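Local atomic coordinates of tail spike protein gp49 (Pseudomonas phage LKA1, PDB entry 4RU4), a protein that probably degrades the O-specific polysaccharide on the Pseudomonas surface as a trimeric tailspike lyase during phage entry. Residues 167-172 with 189-194; 149-154 with 303-308; 14-19 with 71-76. One frame throughout, in Å; residues are numbered along the deposited sequence.

Contact 1 of 3, residues 167-172 with 189-194; sequences AGEFCE and AAYDGA. With EDO (1,2-ethanediol), chain H.
Tyr191 and Glu169 meet through their polar ends. Glu169 OE2 accepts the phenol OH of Tyr191 at 2.6 Å on its anti lone pair. Glu169 OE2 also takes the N-H of Ala189 on its syn lone pair, the N of Ala189 at 3.1 Å from OE2, in a distinctly bent bond (137° at the hydrogen). With Glu169 OE1 held by the backbone N of Tyr188, three donors fix the carboxylate, which stands 77° from the phenol ring. Glu169 OE2 lies in the plane of the Tyr191 ring, at its edge, 3.3 Å from Tyr191 CE2. Glu169 reaches this place with CG between its backbone N and carbonyl carbon (chi1 55°) and an extended chain beyond. Within the Ig-like domain, the arrangement ties the loop that follows strand 180-183 to strand 168-177, which pairs antiparallel with strand 147-151. Gly168 brings its CA obliquely to 3.6 Å from Tyr191 CE1, and Ala167 CB stands at the ring edge. A water accepts from Gly168 N and donates to Tyr191 OH at 2.9 Å, giving the phenol both roles. Farther along, Glu172 OE2 accepts from O1 of an ethanediol, probably from the crystallisation liquor, and forms a salt bridge with Arg184.

Contact 2 of 3, residues 149-154 with 303-308; sequences IIYNPT and VGCVPV
The Tyr151 ring lies flat against the backbone of Gly304, and aromatic contacts dominate. Gly304 N sits 3.3 Å above the plane of the Tyr151 ring, over its centre, and Gly304 CA makes a CH-pi contact 3.9 Å from the centroid, 23° off the ring normal. Pro153 N lies over the opposite face, toward the rim, so the ring is sandwiched between two backbones. Cys305 SG is placed obliquely, 5.1 Å from the Tyr151 centroid, as a sulfur-aromatic neighbour. With CG of Tyr151 anti to the backbone N (chi1 171°), the ring projects from strand 147-151 onto the 303-308 loop.

Aliphatic contacts come next. Val306 CG1 touches Ile149 CG2 at 3.8 Å and stands at the edge of the tyrosine, 4.0 Å from Tyr151 CD1. Val303 CG1 approaches Tyr151 CD2 at 4.2 Å.

Between the two segments the contact is carried by packing; within them, Val306 N donates to Gly304 O at 2.8 Å across an inverse gamma turn centred on Cys305, and Asn152 OD1 accepts from Thr154 N at 2.8 Å in an Asx turn. The Ig-like domain thus meets the pectin lyase-like domain here through dispersion and the aromatic face, while the phenol oxygen keeps a weak bond to Arg166.

Contact 3 of 3, residues 14-19 with 71-76; sequences RVTPAQ and HIPSGD
The imidazole of His71 presents an edge to Thr16, whose CG2 lies near the ring plane; the two side chains come closest where Thr16 CG2 stands 4.4 Å from His71 CB, and the His71 side chain also touches Asp94. Beyond the ring, the backbone of His71 carries the contact. His71 N donates to Val15 O at 2.8 Å, nearly straight at 167° and almost in line with the C=O bond. The carbonyl of His71 is met by carbon instead: Thr16 CA-H points to His71 O at 3.4 Å (146° at the hydrogen), and Pro17 CD presses on His71 O at 3.1 Å. His71 belongs to strand 70-72, which pairs in parallel with strand 89-93 at the start of the beta-helix expected of a pectin lyase-like spike, so the N-terminal segment lines this first strand; Val15 also bonds the backbone of Pro69. The Pro17 ring packs on the two residues that follow His71, Ile72 and Pro73. Its CD meets Pro73 CD at 3.8 Å, and its CG meets Ile72 CG1 at 4.1 Å, the side chains of Pro17 and Ile72 crossing at about a right angle. Leu60 of helix 55-65 touches both Pro17 and Ile72. Thr16 OG1, between its backbone N and carbonyl carbon (chi1 63°), accepts from Gln19 N at 3.3 Å in an ST motif; reciprocally, Gln19 OE1 accepts from Thr16 N at 3.3 Å, the donor lying above the carbonyl plane of Gln19.

Contacts 1 and 2 are neighbours, their centres about 8 Å apart, and share one antiparallel strand pair: Glu169 O lies 3.0 Å from Ile150 N and Ala167 O 3.0 Å from Asn152 N, both probable hydrogen bonds. Phe170 CZ also packs on Ile149 CD1 at 3.6 Å. Contact 1 is internal to the Ig-like domain and nested in sequence within the long excursion that contact 2 closes onto the pectin lyase-like domain. Contact 3 closes earlier in the chain, in the N-terminal region, its centre about 43 Å from that of contact 1 and about 39 Å from that of contact 2. All three lie away from the calcium site at Gly368 and Asp394.

Contact 1 of 3, residues 167-172 with 189-194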
ATOM      1  N   ALA B 167     -12.106 -28.072  -6.916  1.00  9.84           N
ATOM      2  CA  ALA B 167     -10.726 -27.768  -7.281  1.00 11.86           C
ATOM      3  C   ALA B 167     -10.603 -27.417  -8.751  1.00  7.85           C
ATOM      4  O   ALA B 167     -11.437 -27.798  -9.567  1.00  7.65           O
ATOM      5  CB  ALA B 167      -9.806 -28.968  -6.959  1.00 12.28           C
ATOM      6  N   GLY B 168      -9.540 -26.695  -9.082  1.00  6.53           N
ATOM      7  CA  GLY B 168      -9.184 -26.414 -10.468  1.00  6.29           C
ATOM      8  C   GLY B 168      -8.593 -25.014 -10.512  1.00  9.81           C
ATOM      9  O   GLY B 168      -8.378 -24.406  -9.465  1.00  8.60           O
ATOM     10  N   GLU B 169      -8.321 -24.487 -11.702  1.00  6.11           N
ATOM     11  CA  GLU B 169      -7.838 -23.103 -11.814  1.00  6.09           C
ATOM     12  C   GLU B 169      -7.788 -22.674 -13.274  1.00  7.27           C
ATOM     13  O   GLU B 169      -7.948 -23.509 -14.169  1.00 10.00           O
ATOM     14  CB  GLU B 169      -6.420 -22.958 -11.197  1.00  5.82           C
ATOM     15  CG  GLU B 169      -5.369 -23.894 -11.744  1.00  7.58           C
ATOM     16  CD  GLU B 169      -4.122 -23.937 -10.844  1.00  9.12           C
ATOM     17  OE1 GLU B 169      -3.273 -23.010 -10.935  1.00 10.25           O
ATOM     18  OE2 GLU B 169      -4.022 -24.876 -10.015  1.00 11.34           O
ATOM     19  N   PHE B 170      -7.552 -21.381 -13.502  1.00  6.05           N
ATOM     20  CA  PHE B 170      -7.368 -20.833 -14.849  1.00  8.62           C
ATOM     21  C   PHE B 170      -5.901 -20.788 -15.274  1.00  9.42           C
ATOM     22  O   PHE B 170      -5.044 -20.302 -14.515  1.00  7.03           O
ATOM     23  CB  PHE B 170      -7.868 -19.394 -14.915  1.00  5.72           C
ATOM     24  CG  PHE B 170      -9.369 -19.258 -14.894  1.00  8.65           C
ATOM     25  CD1 PHE B 170     -10.094 -19.578 -13.743  1.00  8.00           C
ATOM     26  CD2 PHE B 170     -10.048 -18.779 -16.009  1.00  7.44           C
ATOM     27  CE1 PHE B 170     -11.469 -19.408 -13.694  1.00  7.82           C
ATOM     28  CE2 PHE B 170     -11.449 -18.606 -15.979  1.00  7.92           C
ATOM     29  CZ  PHE B 170     -12.158 -18.922 -14.816  1.00  7.77           C
ATOM     30  N   CYS B 171      -5.630 -21.242 -16.495  1.00  6.19           N
ATOM     31  CA  CYS B 171      -4.266 -21.258 -17.028  1.00  7.79           C
ATOM     32  C   CYS B 171      -4.202 -20.443 -18.314  1.00  8.66           C
ATOM     33  O   CYS B 171      -5.156 -20.419 -19.087  1.00  9.86           O
ATOM     34  CB  CYS B 171      -3.805 -22.677 -17.346  1.00 10.26           C
ATOM     35  SG  CYS B 171      -3.813 -23.813 -15.972  1.00 10.05           S
ATOM     36  N   GLU B 172      -3.083 -19.761 -18.523  1.00  9.21           N
ATOM     37  CA  GLU B 172      -2.920 -18.901 -19.696  1.00  7.42           C
ATOM     38  C   GLU B 172      -1.778 -19.489 -20.539  1.00  8.76           C
ATOM     39  O   GLU B 172      -0.661 -19.658 -20.046  1.00 10.07           O
ATOM     40  CB  GLU B 172      -2.631 -17.463 -19.260  1.00  7.43           C
ATOM     41  CG  GLU B 172      -2.617 -16.451 -20.407  1.00  7.12           C
ATOM     42  CD  GLU B 172      -2.368 -15.008 -19.945  1.00 12.98           C
ATOM     43  OE1 GLU B 172      -2.712 -14.630 -18.779  1.00  9.96           O
ATOM     44  OE2 GLU B 172      -1.817 -14.250 -20.776  1.00 12.26           O
ATOM     45  N   ALA B 189      -2.108 -25.716  -7.673  1.00  7.79           N
ATOM     46  CA  ALA B 189      -2.412 -27.041  -7.116  1.00  9.44           C
ATOM     47  C   ALA B 189      -2.040 -28.166  -8.058  1.00 12.35           C
ATOM     48  O   ALA B 189      -1.815 -27.955  -9.262  1.00 10.58           O
ATOM     49  CB  ALA B 189      -3.941 -27.147  -6.732  1.00  6.42           C
ATOM     50  N   ALA B 190      -2.016 -29.371  -7.495  1.00  9.66           N
ATOM     51  CA  ALA B 190      -1.716 -30.588  -8.228  1.00 12.08           C
ATOM     52  C   ALA B 190      -3.039 -31.195  -8.658  1.00 11.76           C
ATOM     53  O   ALA B 190      -4.052 -31.025  -7.960  1.00 14.27           O
ATOM     54  CB  ALA B 190      -0.972 -31.573  -7.292  1.00 16.54           C
ATOM     55  N   TYR B 191      -3.040 -31.905  -9.788  1.00 12.12           N
ATOM     56  CA  TYR B 191      -4.242 -32.567 -10.311  1.00 11.89           C
ATOM     57  C   TYR B 191      -3.921 -33.983 -10.782  1.00 14.93           C
ATOM     58  O   TYR B 191      -2.912 -34.199 -11.477  1.00 12.47           O
ATOM     59  CB  TYR B 191      -4.846 -31.775 -11.475  1.00 12.16           C
ATOM     60  CG  TYR B 191      -5.169 -30.370 -11.038  1.00 11.21           C
ATOM     61  CD1 TYR B 191      -6.294 -30.113 -10.266  1.00  9.08           C
ATOM     62  CD2 TYR B 191      -4.302 -29.322 -11.330  1.00  6.90           C
ATOM     63  CE1 TYR B 191      -6.574 -28.837  -9.821  1.00  9.07           C
ATOM     64  CE2 TYR B 191      -4.558 -28.034 -10.871  1.00  7.05           C
ATOM     65  CZ  TYR B 191      -5.699 -27.793 -10.116  1.00  9.02           C
ATOM     66  OH  TYR B 191      -5.953 -26.509  -9.654  1.00 10.42           O
ATOM     67  N   ASP B 192      -4.787 -34.921 -10.391  1.00 15.47           N
ATOM     68  CA  ASP B 192      -4.815 -36.294 -10.905  1.00 16.05           C
ATOM     69  C   ASP B 192      -5.511 -36.217 -12.260  1.00 15.87           C
ATOM     70  O   ASP B 192      -6.667 -35.781 -12.340  1.00 13.74           O
ATOM     71  CB  ASP B 192      -5.633 -37.163  -9.943  1.00 14.12           C
ATOM     72  CG  ASP B 192      -5.705 -38.639 -10.361  1.00 19.13           C
ATOM     73  OD1 ASP B 192      -5.477 -38.969 -11.545  1.00 18.04           O
ATOM     74  OD2 ASP B 192      -6.008 -39.472  -9.476  1.00 18.37           O
ATOM     75  N   GLY B 193      -4.806 -36.629 -13.314  1.00 13.81           N
ATOM     76  CA  GLY B 193      -5.299 -36.468 -14.667  1.00 13.21           C
ATOM     77  C   GLY B 193      -6.635 -37.161 -14.855  1.00 16.42           C
ATOM     78  O   GLY B 193      -7.452 -36.746 -15.682  1.00 15.16           O
ATOM     79  N   ALA B 194      -6.863 -38.216 -14.078  1.00 14.77           N
ATOM     80  CA  ALA B 194      -8.085 -38.993 -14.211  1.00 18.32           C
ATOM     81  C   ALA B 194      -9.281 -38.326 -13.558  1.00 16.75           C
ATOM     82  O   ALA B 194     -10.407 -38.817 -13.676  1.00 15.77           O
ATOM     83  CB  ALA B 194      -7.893 -40.400 -13.635  1.00 19.79           C
TER
HETATM   84  C1  EDO H 802      -0.981 -11.007 -20.863  1.00 13.18           C
HETATM   85  O1  EDO H 802      -1.159 -11.768 -19.662  1.00 10.21           O
HETATM   86  C2  EDO H 802      -1.752  -9.702 -20.769  1.00 13.49           C
HETATM   87  O2  EDO H 802      -3.157 -10.022 -20.829  1.00 17.43           O
HETATM   88  O   HOH W   1      -7.392 -26.180  -7.102  1.00  9.15           O

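Contact 2 of 3, residues 149-154 with 303-308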
ATOM      1  N   ILE B 149      -9.520 -23.627 -18.333  1.00 10.05           N
ATOM      2  CA  ILE B 149      -9.805 -23.981 -16.956  1.00  7.57           C
ATOM      3  C   ILE B 149      -9.605 -25.479 -16.764  1.00  9.90           C
ATOM      4  O   ILE B 149     -10.162 -26.302 -17.506  1.00  8.55           O
ATOM      5  CB  ILE B 149     -11.279 -23.689 -16.609  1.00  6.58           C
ATOM      6  CG1 ILE B 149     -11.556 -22.190 -16.651  1.00  6.36           C
ATOM      7  CG2 ILE B 149     -11.616 -24.250 -15.200  1.00  6.50           C
ATOM      8  CD1 ILE B 149     -13.059 -21.846 -16.646  1.00  9.74           C
ATOM      9  N   ILE B 150      -8.780 -25.833 -15.785  1.00  8.48           N
ATOM     10  CA  ILE B 150      -8.743 -27.202 -15.293  1.00  9.43           C
ATOM     11  C   ILE B 150      -9.824 -27.295 -14.226  1.00 11.06           C
ATOM     12  O   ILE B 150      -9.858 -26.457 -13.319  1.00  7.88           O
ATOM     13  CB  ILE B 150      -7.379 -27.481 -14.654  1.00  9.06           C
ATOM     14  CG1 ILE B 150      -6.264 -27.263 -15.698  1.00 11.40           C
ATOM     15  CG2 ILE B 150      -7.350 -28.883 -13.997  1.00  7.91           C
ATOM     16  CD1 ILE B 150      -4.838 -27.362 -15.132  1.00  7.00           C
ATOM     17  N   TYR B 151     -10.710 -28.292 -14.326  1.00 12.12           N
ATOM     18  CA  TYR B 151     -11.840 -28.401 -13.397  1.00 10.33           C
ATOM     19  C   TYR B 151     -11.991 -29.803 -12.845  1.00  9.98           C
ATOM     20  O   TYR B 151     -11.999 -30.774 -13.599  1.00  7.90           O
ATOM     21  CB  TYR B 151     -13.133 -28.014 -14.115  1.00 12.90           C
ATOM     22  CG  TYR B 151     -14.410 -28.281 -13.347  1.00 12.36           C
ATOM     23  CD1 TYR B 151     -14.668 -27.626 -12.142  1.00  8.65           C
ATOM     24  CD2 TYR B 151     -15.382 -29.146 -13.856  1.00 10.57           C
ATOM     25  CE1 TYR B 151     -15.834 -27.860 -11.433  1.00  8.75           C
ATOM     26  CE2 TYR B 151     -16.573 -29.377 -13.162  1.00 12.47           C
ATOM     27  CZ  TYR B 151     -16.791 -28.730 -11.960  1.00 13.69           C
ATOM     28  OH  TYR B 151     -17.946 -28.943 -11.263  1.00 11.68           O
ATOM     29  N   ASN B 152     -12.129 -29.896 -11.530  1.00 10.53           N
ATOM     30  CA  ASN B 152     -12.409 -31.169 -10.872  1.00 11.55           C
ATOM     31  C   ASN B 152     -13.879 -31.218 -10.443  1.00 11.03           C
ATOM     32  O   ASN B 152     -14.274 -30.511  -9.520  1.00 12.24           O
ATOM     33  CB  ASN B 152     -11.491 -31.332  -9.664  1.00 11.65           C
ATOM     34  CG  ASN B 152     -11.615 -32.712  -9.025  1.00 11.95           C
ATOM     35  OD1 ASN B 152     -12.635 -33.377  -9.175  1.00  9.16           O
ATOM     36  ND2 ASN B 152     -10.572 -33.142  -8.313  1.00 11.34           N
ATOM     37  N   PRO B 153     -14.700 -32.055 -11.104  1.00 10.88           N
ATOM     38  CA  PRO B 153     -16.124 -32.082 -10.761  1.00 12.03           C
ATOM     39  C   PRO B 153     -16.393 -32.719  -9.403  1.00 11.95           C
ATOM     40  O   PRO B 153     -17.544 -32.683  -8.971  1.00 11.16           O
ATOM     41  CB  PRO B 153     -16.755 -32.977 -11.852  1.00 17.56           C
ATOM     42  CG  PRO B 153     -15.669 -33.254 -12.850  1.00 18.17           C
ATOM     43  CD  PRO B 153     -14.354 -33.021 -12.159  1.00 12.40           C
ATOM     44  N   THR B 154     -15.391 -33.305  -8.749  1.00  9.04           N
ATOM     45  CA  THR B 154     -15.652 -33.951  -7.456  1.00 11.14           C
ATOM     46  C   THR B 154     -16.015 -32.923  -6.388  1.00 11.87           C
ATOM     47  O   THR B 154     -15.296 -31.936  -6.209  1.00 13.92           O
ATOM     48  CB  THR B 154     -14.444 -34.755  -6.990  1.00 15.26           C
ATOM     49  OG1 THR B 154     -14.223 -35.821  -7.912  1.00 13.07           O
ATOM     50  CG2 THR B 154     -14.660 -35.329  -5.586  1.00 17.93           C
ATOM     51  N   VAL B 303     -20.511 -26.344 -13.869  1.00 11.57           N
ATOM     52  CA  VAL B 303     -19.245 -26.772 -14.472  1.00 11.23           C
ATOM     53  C   VAL B 303     -18.247 -25.601 -14.472  1.00 12.35           C
ATOM     54  O   VAL B 303     -18.576 -24.476 -14.855  1.00  8.77           O
ATOM     55  CB  VAL B 303     -19.444 -27.291 -15.906  1.00 13.92           C
ATOM     56  CG1 VAL B 303     -18.076 -27.490 -16.624  1.00 13.83           C
ATOM     57  CG2 VAL B 303     -20.291 -28.589 -15.903  1.00 12.96           C
ATOM     58  N   GLY B 304     -17.042 -25.873 -13.998  1.00 11.35           N
ATOM     59  CA  GLY B 304     -15.994 -24.871 -13.958  1.00 11.93           C
ATOM     60  C   GLY B 304     -15.953 -24.043 -12.688  1.00  9.53           C
ATOM     61  O   GLY B 304     -15.305 -22.988 -12.659  1.00  8.46           O
ATOM     62  N   CYS B 305     -16.625 -24.504 -11.633  1.00  9.29           N
ATOM     63  CA  CYS B 305     -16.718 -23.708 -10.403  1.00 10.29           C
ATOM     64  C   CYS B 305     -15.467 -23.813  -9.531  1.00  7.55           C
ATOM     65  O   CYS B 305     -15.523 -24.316  -8.406  1.00  7.05           O
ATOM     66  CB  CYS B 305     -17.982 -24.055  -9.586  1.00 10.14           C
ATOM     67  SG  CYS B 305     -18.192 -25.807  -9.157  1.00 10.29           S
ATOM     68  N   VAL B 306     -14.368 -23.272 -10.034  1.00  8.70           N
ATOM     69  CA  VAL B 306     -13.051 -23.428  -9.416  1.00  6.78           C
ATOM     70  C   VAL B 306     -12.788 -22.350  -8.378  1.00  6.98           C
ATOM     71  O   VAL B 306     -13.593 -21.423  -8.259  1.00  8.05           O
ATOM     72  CB  VAL B 306     -11.956 -23.419 -10.499  1.00  9.19           C
ATOM     73  CG1 VAL B 306     -12.177 -24.620 -11.426  1.00  6.92           C
ATOM     74  CG2 VAL B 306     -11.953 -22.081 -11.283  1.00  6.59           C
ATOM     75  N   PRO B 307     -11.697 -22.494  -7.594  1.00  6.54           N
ATOM     76  CA  PRO B 307     -11.436 -21.508  -6.548  1.00  7.69           C
ATOM     77  C   PRO B 307     -11.156 -20.103  -7.092  1.00  7.87           C
ATOM     78  O   PRO B 307     -10.728 -19.917  -8.224  1.00  7.36           O
ATOM     79  CB  PRO B 307     -10.172 -22.055  -5.864  1.00  7.70           C
ATOM     80  CG  PRO B 307     -10.305 -23.579  -6.048  1.00  7.98           C
ATOM     81  CD  PRO B 307     -10.774 -23.656  -7.475  1.00  6.62           C
ATOM     82  N   VAL B 308     -11.398 -19.119  -6.247  1.00  6.56           N
ATOM     83  CA  VAL B 308     -11.240 -17.743  -6.625  1.00  5.98           C
ATOM     84  C   VAL B 308      -9.795 -17.378  -6.294  1.00  6.71           C
ATOM     85  O   VAL B 308      -9.403 -17.461  -5.122  1.00  8.68           O
ATOM     86  CB  VAL B 308     -12.191 -16.877  -5.779  1.00  8.16           C
ATOM     87  CG1 VAL B 308     -11.901 -15.388  -6.014  1.00  6.12           C
ATOM     88  CG2 VAL B 308     -13.637 -17.243  -6.083  1.00  6.08           C
TER

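Contact 3 of 3, residues 14-19 with 71-76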
ATOM      1  N   ARG B  14     -20.415   2.380 -32.310  1.00 59.56           N
ATOM      2  CA  ARG B  14     -20.930   2.512 -33.670  1.00 54.59           C
ATOM      3  C   ARG B  14     -22.437   2.833 -33.736  1.00 43.27           C
ATOM      4  O   ARG B  14     -22.813   3.879 -34.265  1.00 43.65           O
ATOM      5  CB  ARG B  14     -20.619   1.261 -34.499  1.00 59.66           C
ATOM      6  CG  ARG B  14     -19.179   1.121 -34.948  1.00 63.80           C
ATOM      7  CD  ARG B  14     -19.087   0.126 -36.107  1.00 70.83           C
ATOM      8  NE  ARG B  14     -18.887  -1.264 -35.682  1.00 76.24           N
ATOM      9  CZ  ARG B  14     -19.242  -2.339 -36.393  1.00 79.08           C
ATOM     10  NH1 ARG B  14     -19.007  -3.559 -35.917  1.00 79.10           N
ATOM     11  NH2 ARG B  14     -19.843  -2.201 -37.573  1.00 80.35           N
ATOM     12  N   VAL B  15     -23.290   1.952 -33.209  1.00 30.09           N
ATOM     13  CA  VAL B  15     -24.740   2.153 -33.304  1.00 23.55           C
ATOM     14  C   VAL B  15     -25.362   2.722 -32.032  1.00 22.62           C
ATOM     15  O   VAL B  15     -24.787   2.620 -30.952  1.00 24.27           O
ATOM     16  CB  VAL B  15     -25.493   0.846 -33.659  1.00 17.70           C
ATOM     17  CG1 VAL B  15     -24.945   0.252 -34.948  1.00 19.61           C
ATOM     18  CG2 VAL B  15     -25.393  -0.165 -32.516  1.00 14.50           C
ATOM     19  N   THR B  16     -26.546   3.313 -32.160  1.00 19.22           N
ATOM     20  CA  THR B  16     -27.269   3.807 -30.997  1.00 17.67           C
ATOM     21  C   THR B  16     -28.625   3.132 -30.913  1.00 18.07           C
ATOM     22  O   THR B  16     -29.121   2.618 -31.916  1.00 16.87           O
ATOM     23  CB  THR B  16     -27.488   5.328 -31.050  1.00 17.88           C
ATOM     24  OG1 THR B  16     -28.308   5.649 -32.184  1.00 18.86           O
ATOM     25  CG2 THR B  16     -26.153   6.059 -31.124  1.00 18.60           C
ATOM     26  N   PRO B  17     -29.242   3.143 -29.720  1.00 17.85           N
ATOM     27  CA  PRO B  17     -30.621   2.640 -29.604  1.00 15.30           C
ATOM     28  C   PRO B  17     -31.583   3.439 -30.506  1.00 14.58           C
ATOM     29  O   PRO B  17     -32.511   2.859 -31.074  1.00 13.33           O
ATOM     30  CB  PRO B  17     -30.960   2.885 -28.121  1.00 15.96           C
ATOM     31  CG  PRO B  17     -29.619   2.933 -27.418  1.00 17.27           C
ATOM     32  CD  PRO B  17     -28.678   3.551 -28.418  1.00 17.52           C
ATOM     33  N   ALA B  18     -31.376   4.754 -30.620  1.00 14.18           N
ATOM     34  CA  ALA B  18     -32.197   5.602 -31.498  1.00 14.24           C
ATOM     35  C   ALA B  18     -32.279   5.071 -32.923  1.00 15.61           C
ATOM     36  O   ALA B  18     -33.347   5.089 -33.538  1.00 14.01           O
ATOM     37  CB  ALA B  18     -31.663   7.046 -31.519  1.00 17.19           C
ATOM     38  N   GLN B  19     -31.151   4.593 -33.447  1.00 17.12           N
ATOM     39  CA  GLN B  19     -31.100   4.061 -34.808  1.00 18.63           C
ATOM     40  C   GLN B  19     -31.973   2.842 -34.949  1.00 17.06           C
ATOM     41  O   GLN B  19     -32.333   2.467 -36.062  1.00 16.36           O
ATOM     42  CB  GLN B  19     -29.679   3.649 -35.193  1.00 21.18           C
ATOM     43  CG  GLN B  19     -28.714   4.790 -35.351  1.00 30.46           C
ATOM     44  CD  GLN B  19     -27.347   4.306 -35.805  1.00 37.75           C
ATOM     45  OE1 GLN B  19     -26.889   3.239 -35.397  1.00 35.83           O
ATOM     46  NE2 GLN B  19     -26.704   5.074 -36.678  1.00 42.24           N
ATOM     47  N   HIS B  71     -23.464   2.711 -28.503  1.00  9.42           N
ATOM     48  CA  HIS B  71     -23.380   3.925 -27.720  1.00 13.65           C
ATOM     49  C   HIS B  71     -24.780   4.330 -27.279  1.00 16.41           C
ATOM     50  O   HIS B  71     -25.685   4.431 -28.102  1.00 19.85           O
ATOM     51  CB  HIS B  71     -22.752   5.078 -28.509  1.00 18.43           C
ATOM     52  CG  HIS B  71     -22.763   6.364 -27.748  1.00 27.33           C
ATOM     53  ND1 HIS B  71     -21.981   6.570 -26.632  1.00 29.17           N
ATOM     54  CD2 HIS B  71     -23.507   7.484 -27.899  1.00 31.20           C
ATOM     55  CE1 HIS B  71     -22.231   7.771 -26.137  1.00 29.09           C
ATOM     56  NE2 HIS B  71     -23.151   8.347 -26.888  1.00 28.46           N
ATOM     57  N   ILE B  72     -24.950   4.550 -25.982  1.00 12.98           N
ATOM     58  CA  ILE B  72     -26.252   4.909 -25.432  1.00 13.72           C
ATOM     59  C   ILE B  72     -26.211   6.369 -25.003  1.00 14.14           C
ATOM     60  O   ILE B  72     -25.622   6.698 -23.997  1.00 13.51           O
ATOM     61  CB  ILE B  72     -26.606   4.035 -24.202  1.00 14.01           C
ATOM     62  CG1 ILE B  72     -26.623   2.554 -24.580  1.00 13.76           C
ATOM     63  CG2 ILE B  72     -27.959   4.453 -23.597  1.00 15.27           C
ATOM     64  CD1 ILE B  72     -27.164   1.643 -23.472  1.00 16.16           C
ATOM     65  N   PRO B  73     -26.866   7.247 -25.771  1.00 16.18           N
ATOM     66  CA  PRO B  73     -26.991   8.675 -25.444  1.00 16.91           C
ATOM     67  C   PRO B  73     -27.757   8.830 -24.154  1.00 13.78           C
ATOM     68  O   PRO B  73     -28.532   7.922 -23.863  1.00 15.80           O
ATOM     69  CB  PRO B  73     -27.872   9.211 -26.585  1.00 15.11           C
ATOM     70  CG  PRO B  73     -27.668   8.245 -27.694  1.00 19.29           C
ATOM     71  CD  PRO B  73     -27.561   6.902 -27.016  1.00 16.36           C
ATOM     72  N   SER B  74     -27.574   9.938 -23.435  1.00 14.71           N
ATOM     73  CA  SER B  74     -28.433  10.316 -22.314  1.00 14.99           C
ATOM     74  C   SER B  74     -29.880  10.052 -22.637  1.00 15.39           C
ATOM     75  O   SER B  74     -30.363  10.420 -23.702  1.00 16.26           O
ATOM     76  CB  SER B  74     -28.311  11.816 -21.977  1.00 16.37           C
ATOM     77  OG  SER B  74     -27.136  12.053 -21.242  1.00 24.81           O
ATOM     78  N   GLY B  75     -30.570   9.431 -21.694  1.00 13.41           N
ATOM     79  CA  GLY B  75     -31.969   9.098 -21.847  1.00 12.33           C
ATOM     80  C   GLY B  75     -32.297   8.057 -20.796  1.00 13.13           C
ATOM     81  O   GLY B  75     -31.405   7.589 -20.075  1.00 12.96           O
ATOM     82  N   ASP B  76     -33.571   7.692 -20.698  1.00 10.97           N
ATOM     83  CA  ASP B  76     -34.035   6.853 -19.612  1.00 14.18           C
ATOM     84  C   ASP B  76     -34.832   5.746 -20.274  1.00 12.46           C
ATOM     85  O   ASP B  76     -35.991   5.918 -20.605  1.00 14.18           O
ATOM     86  CB  ASP B  76     -34.887   7.697 -18.650  1.00 18.30           C
ATOM     87  CG  ASP B  76     -35.169   6.997 -17.331  1.00 18.90           C
ATOM     88  OD1 ASP B  76     -35.302   5.756 -17.285  1.00 17.53           O
ATOM     89  OD2 ASP B  76     -35.273   7.699 -16.312  1.00 21.35           O
TER